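Long-range contacts in alkaline phosphatase (Antarctic bacterium, PDB 2W5V), which probably hydrolyses phosphate monoesters at alkaline pH through a phosphorylated intermediate, with zinc and magnesium ions as cofactors: residues S113-A118 against A139-H144; N122-V127 against D162-A167. The protein carries 1 engineered substitution. One frame throughout, in Å; residues are numbered along the deposited sequence.

Contact 1: S113-A118 against A139-H144; sequences SIVEIA and ASFYAH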
# COMPACT_ATOMS: atom_id res chain seq x y z
N SER B 113 -12.60 -13.48 -22.03
CA SER B 113 -12.04 -13.51 -20.68
C SER B 113 -10.84 -14.45 -20.55
O SER B 113 -10.57 -15.27 -21.44
CB SER B 113 -13.11 -13.95 -19.68
OG SER B 113 -13.21 -15.37 -19.67
N ILE B 114 -10.12 -14.33 -19.44
CA ILE B 114 -8.96 -15.18 -19.18
C ILE B 114 -9.38 -16.65 -19.03
O ILE B 114 -8.63 -17.56 -19.40
CB ILE B 114 -8.17 -14.70 -17.94
CG1 ILE B 114 -6.79 -15.37 -17.88
CG2 ILE B 114 -8.97 -14.96 -16.69
CD1 ILE B 114 -5.89 -15.02 -19.06
N VAL B 115 -10.57 -16.89 -18.50
CA VAL B 115 -11.10 -18.25 -18.42
C VAL B 115 -11.36 -18.84 -19.81
O VAL B 115 -11.09 -20.02 -20.05
CB VAL B 115 -12.37 -18.32 -17.54
CG1 VAL B 115 -13.09 -19.65 -17.70
CG2 VAL B 115 -12.03 -18.06 -16.08
N GLU B 116 -11.90 -18.03 -20.72
CA GLU B 116 -12.14 -18.50 -22.09
C GLU B 116 -10.83 -18.76 -22.84
O GLU B 116 -10.72 -19.71 -23.61
CB GLU B 116 -13.04 -17.51 -22.84
CG GLU B 116 -14.47 -17.50 -22.29
CD GLU B 116 -15.30 -16.29 -22.72
OE1 GLU B 116 -14.73 -15.23 -23.05
OE2 GLU B 116 -16.54 -16.40 -22.69
N ILE B 117 -9.84 -17.91 -22.61
CA ILE B 117 -8.49 -18.13 -23.15
C ILE B 117 -7.87 -19.39 -22.55
O ILE B 117 -7.29 -20.21 -23.27
CB ILE B 117 -7.59 -16.90 -22.87
CG1 ILE B 117 -8.01 -15.74 -23.78
CG2 ILE B 117 -6.11 -17.26 -23.06
CD1 ILE B 117 -7.44 -14.41 -23.38
N ALA B 118 -8.01 -19.58 -21.24
CA ALA B 118 -7.42 -20.75 -20.60
C ALA B 118 -7.98 -22.02 -21.24
O ALA B 118 -7.24 -22.95 -21.59
CB ALA B 118 -7.72 -20.73 -19.12
N ALA B 139 -18.66 -13.88 -11.08
CA ALA B 139 -19.42 -13.82 -12.34
C ALA B 139 -18.56 -13.28 -13.47
O ALA B 139 -18.63 -13.76 -14.61
CB ALA B 139 -20.65 -12.96 -12.17
N SER B 140 -17.74 -12.28 -13.16
CA SER B 140 -16.91 -11.66 -14.18
C SER B 140 -15.94 -12.64 -14.82
O SER B 140 -15.40 -12.38 -15.89
CB SER B 140 -16.14 -10.47 -13.60
OG SER B 140 -17.03 -9.44 -13.19
N PHE B 141 -15.70 -13.78 -14.16
CA PHE B 141 -14.77 -14.76 -14.71
C PHE B 141 -15.43 -15.85 -15.58
O PHE B 141 -14.73 -16.63 -16.22
CB PHE B 141 -13.92 -15.38 -13.59
CG PHE B 141 -12.87 -14.43 -13.07
CD1 PHE B 141 -13.20 -13.43 -12.17
CD2 PHE B 141 -11.56 -14.51 -13.52
CE1 PHE B 141 -12.25 -12.54 -11.71
CE2 PHE B 141 -10.59 -13.62 -13.05
CZ PHE B 141 -10.94 -12.63 -12.15
N TYR B 142 -16.76 -15.90 -15.63
CA TYR B 142 -17.41 -16.92 -16.47
C TYR B 142 -18.63 -16.45 -17.25
O TYR B 142 -19.11 -17.17 -18.12
CB TYR B 142 -17.77 -18.17 -15.65
CG TYR B 142 -18.85 -17.94 -14.62
CD1 TYR B 142 -20.21 -18.00 -14.96
CD2 TYR B 142 -18.52 -17.67 -13.30
CE1 TYR B 142 -21.21 -17.80 -14.00
CE2 TYR B 142 -19.50 -17.48 -12.35
CZ TYR B 142 -20.84 -17.54 -12.69
OH TYR B 142 -21.78 -17.33 -11.72
N ALA B 143 -19.14 -15.26 -16.94
CA ALA B 143 -20.35 -14.76 -17.58
C ALA B 143 -20.14 -13.46 -18.34
O ALA B 143 -19.13 -12.79 -18.18
CB ALA B 143 -21.47 -14.59 -16.56
N HIS B 144 -21.11 -13.12 -19.18
CA HIS B 144 -21.12 -11.83 -19.87
C HIS B 144 -22.51 -11.23 -19.77
O HIS B 144 -23.44 -11.71 -20.41
CB HIS B 144 -20.73 -12.02 -21.34
CG HIS B 144 -19.41 -12.70 -21.53
ND1 HIS B 144 -18.21 -12.03 -21.44
CD2 HIS B 144 -19.10 -14.00 -21.78
CE1 HIS B 144 -17.22 -12.88 -21.65
NE2 HIS B 144 -17.73 -14.08 -21.85
O HOH W 1 -15.88 -15.83 -19.31

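Contact 2: N122-V127 against D162-A167; sequences NIKTGV and DLDFFA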
# COMPACT_ATOMS: atom_id res chain seq x y z
N ASN B 122 -6.19 -25.45 -23.44
CA ASN B 122 -6.22 -26.73 -22.73
C ASN B 122 -5.92 -26.58 -21.24
O ASN B 122 -5.36 -27.48 -20.62
CB ASN B 122 -5.24 -27.71 -23.38
CG ASN B 122 -5.46 -29.14 -22.91
OD1 ASN B 122 -6.58 -29.55 -22.61
ND2 ASN B 122 -4.37 -29.92 -22.85
N ILE B 123 -6.30 -25.45 -20.66
CA ILE B 123 -6.11 -25.21 -19.22
C ILE B 123 -7.42 -25.48 -18.46
O ILE B 123 -8.48 -24.96 -18.85
CB ILE B 123 -5.69 -23.75 -18.96
CG1 ILE B 123 -4.54 -23.34 -19.89
CG2 ILE B 123 -5.32 -23.54 -17.50
CD1 ILE B 123 -3.26 -24.11 -19.66
N LYS B 124 -7.36 -26.26 -17.39
CA LYS B 124 -8.53 -26.47 -16.53
C LYS B 124 -8.79 -25.23 -15.64
O LYS B 124 -7.86 -24.61 -15.14
CB LYS B 124 -8.33 -27.72 -15.66
CG LYS B 124 -8.40 -29.05 -16.43
CD LYS B 124 -9.84 -29.43 -16.72
CE LYS B 124 -9.93 -30.75 -17.47
NZ LYS B 124 -9.29 -30.67 -18.81
N THR B 125 -10.06 -24.88 -15.44
CA THR B 125 -10.38 -23.61 -14.78
C THR B 125 -11.34 -23.78 -13.60
O THR B 125 -12.21 -24.64 -13.60
CB THR B 125 -11.01 -22.61 -15.77
OG1 THR B 125 -12.17 -23.19 -16.37
CG2 THR B 125 -10.02 -22.25 -16.87
N GLY B 126 -11.16 -22.95 -12.58
CA GLY B 126 -12.03 -23.00 -11.42
C GLY B 126 -12.28 -21.66 -10.76
O GLY B 126 -11.45 -20.74 -10.84
N VAL B 127 -13.42 -21.54 -10.10
CA VAL B 127 -13.80 -20.32 -9.41
C VAL B 127 -14.41 -20.63 -8.05
O VAL B 127 -15.35 -21.42 -7.94
CB VAL B 127 -14.79 -19.52 -10.26
CG1 VAL B 127 -15.38 -18.38 -9.46
CG2 VAL B 127 -14.11 -19.00 -11.52
N ASP B 162 -16.95 -22.35 -19.67
CA ASP B 162 -15.91 -23.35 -19.83
C ASP B 162 -15.41 -23.88 -18.49
O ASP B 162 -14.56 -24.78 -18.44
CB ASP B 162 -14.75 -22.76 -20.64
CG ASP B 162 -15.14 -22.41 -22.06
OD1 ASP B 162 -15.60 -23.33 -22.79
OD2 ASP B 162 -14.98 -21.23 -22.46
N LEU B 163 -15.93 -23.33 -17.39
CA LEU B 163 -15.50 -23.71 -16.05
C LEU B 163 -15.53 -25.22 -15.83
O LEU B 163 -16.48 -25.89 -16.24
CB LEU B 163 -16.37 -23.04 -15.00
CG LEU B 163 -16.03 -21.61 -14.64
CD1 LEU B 163 -16.92 -21.15 -13.50
CD2 LEU B 163 -14.56 -21.52 -14.25
N ASP B 164 -14.51 -25.74 -15.16
CA ASP B 164 -14.44 -27.15 -14.83
C ASP B 164 -14.79 -27.39 -13.37
O ASP B 164 -15.18 -28.49 -12.99
CB ASP B 164 -13.03 -27.66 -15.10
CG ASP B 164 -12.62 -27.50 -16.56
OD1 ASP B 164 -13.16 -28.23 -17.43
OD2 ASP B 164 -11.76 -26.64 -16.83
N PHE B 165 -14.65 -26.35 -12.56
CA PHE B 165 -14.87 -26.45 -11.11
C PHE B 165 -15.42 -25.14 -10.55
O PHE B 165 -14.99 -24.07 -10.96
CB PHE B 165 -13.54 -26.78 -10.43
CG PHE B 165 -13.64 -26.96 -8.93
CD1 PHE B 165 -13.71 -28.24 -8.38
CD2 PHE B 165 -13.62 -25.87 -8.08
CE1 PHE B 165 -13.78 -28.41 -7.00
CE2 PHE B 165 -13.70 -26.04 -6.70
CZ PHE B 165 -13.78 -27.31 -6.16
N PHE B 166 -16.36 -25.22 -9.62
CA PHE B 166 -16.71 -24.03 -8.85
C PHE B 166 -17.25 -24.40 -7.48
O PHE B 166 -17.71 -25.52 -7.26
CB PHE B 166 -17.70 -23.13 -9.62
CG PHE B 166 -19.09 -23.72 -9.76
CD1 PHE B 166 -20.03 -23.57 -8.75
CD2 PHE B 166 -19.45 -24.40 -10.91
CE1 PHE B 166 -21.31 -24.11 -8.88
CE2 PHE B 166 -20.72 -24.94 -11.05
CZ PHE B 166 -21.65 -24.79 -10.04
N ALA B 167 -17.17 -23.45 -6.55
CA ALA B 167 -17.70 -23.64 -5.21
C ALA B 167 -18.09 -22.29 -4.63
O ALA B 167 -17.30 -21.34 -4.63
CB ALA B 167 -16.66 -24.31 -4.32
O HOH W 2 -11.21 -24.85 -18.92

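Contact 1: S113-A118 against A139-H144
V115 and F141 bring the two backbones to 6.3 Å between their CA atoms, where the first turn of helix 114-120 meets the irregular loop that follows helix 136-139. The helix begins with a capping box. S113 OG, at the N-cap, accepts from E116 N, and S113 N donates back to E116 OE1 at 2.9 Å; serine and glutamate suit these places because each can bond to the other's backbone N-H. The box leaves E116 OE2 to face the loop, where H144 NE2 donates to it at 2.7 Å and 166°. OE2 lies close to the imidazole plane and is met on its syn side, but with the donor tilted well out of the carboxylate plane; ring and carboxylate planes are 29° apart. H144 ND1 bonds to G103 O, so the ring is gripped at both nitrogens and may well carry a positive charge. H144 is a magnesium ligand known for this protein, although no ion sits on it in this chain.

Deeper in, apolar groups take over. V115 CG2 comes to the edge of the F141 ring, near its plane, and I114 CG2 lies 4.1 Å from F141 CD2. The branched aliphatic chains fill the space beside the phenylalanine, and all three also rest on F250 of strand 249-255. With V115 CG1 anti to the backbone N (chi1 168°), CG2 swings beside that nitrogen and presses on the loop backbone, only 3.1 Å from F141 O. The same carbonyl oxygen takes a weak bond, 3.4 Å long, from a water that sits 2.7 Å from S113 OG.

Contact 2: N122-V127 against D162-A167
The carboxylate of D164 has the aliphatic part of K124 over one face, with K124 CD 3.4 Å from D164 CG and the two side chains crossing at about a right angle. K124 is bent at chi2 (-78°), which folds its methylenes over the acid. On the anti lone pair of OD2, T125 N donates at 2.8 Å, while OD1 holds a salt bridge to R209; these partners fix the rotation of the group, and the short aspartate side chain sets its carboxylate close beside the neighbouring backbone, where OD2 can take the N-H of T125. A water bridges D164 OD2 and I123 O. T125 O takes D164 N at 3.0 Å and, weakly, F165 N.

On one side of the sheet V127 CG2 meets L163 CD2 at 3.7 Å. F166 starts on the same face as V127, but its ring leads off to meet that of F192. On the other, G126 has no side chain beside F165, whose ring packs on A238 and L242 of helix 230-242.

V127 N bonds to F165 O, and A167 N to V127 O at 3.1 Å. V127 thus bonds on either side of F166, the pattern of neighbouring parallel strands, here 124-129 and 165-169 in the central sheet of the alkaline phosphatase fold.

In the fold
From the N terminus, 113-118 opens helix 114-120, which ends in a Schellman motif, with I123 N bonded to A118 O, and passes into strand 124-129. The chain then runs through helix 136-139 to 139-144, where contact 1 closes a loop of 20 residues that has the strand inside it. It continues through helix 151-158 and returns to the sheet at 162-167, so contact 2 closes a beta-alpha-beta crossover between adjacent parallel strands. The two loops cross, since their segments alternate. A118 CB against T125 CG2 and Y142 CB against L163 CD1 join the contacts directly, tying helix and loop to the central sheet.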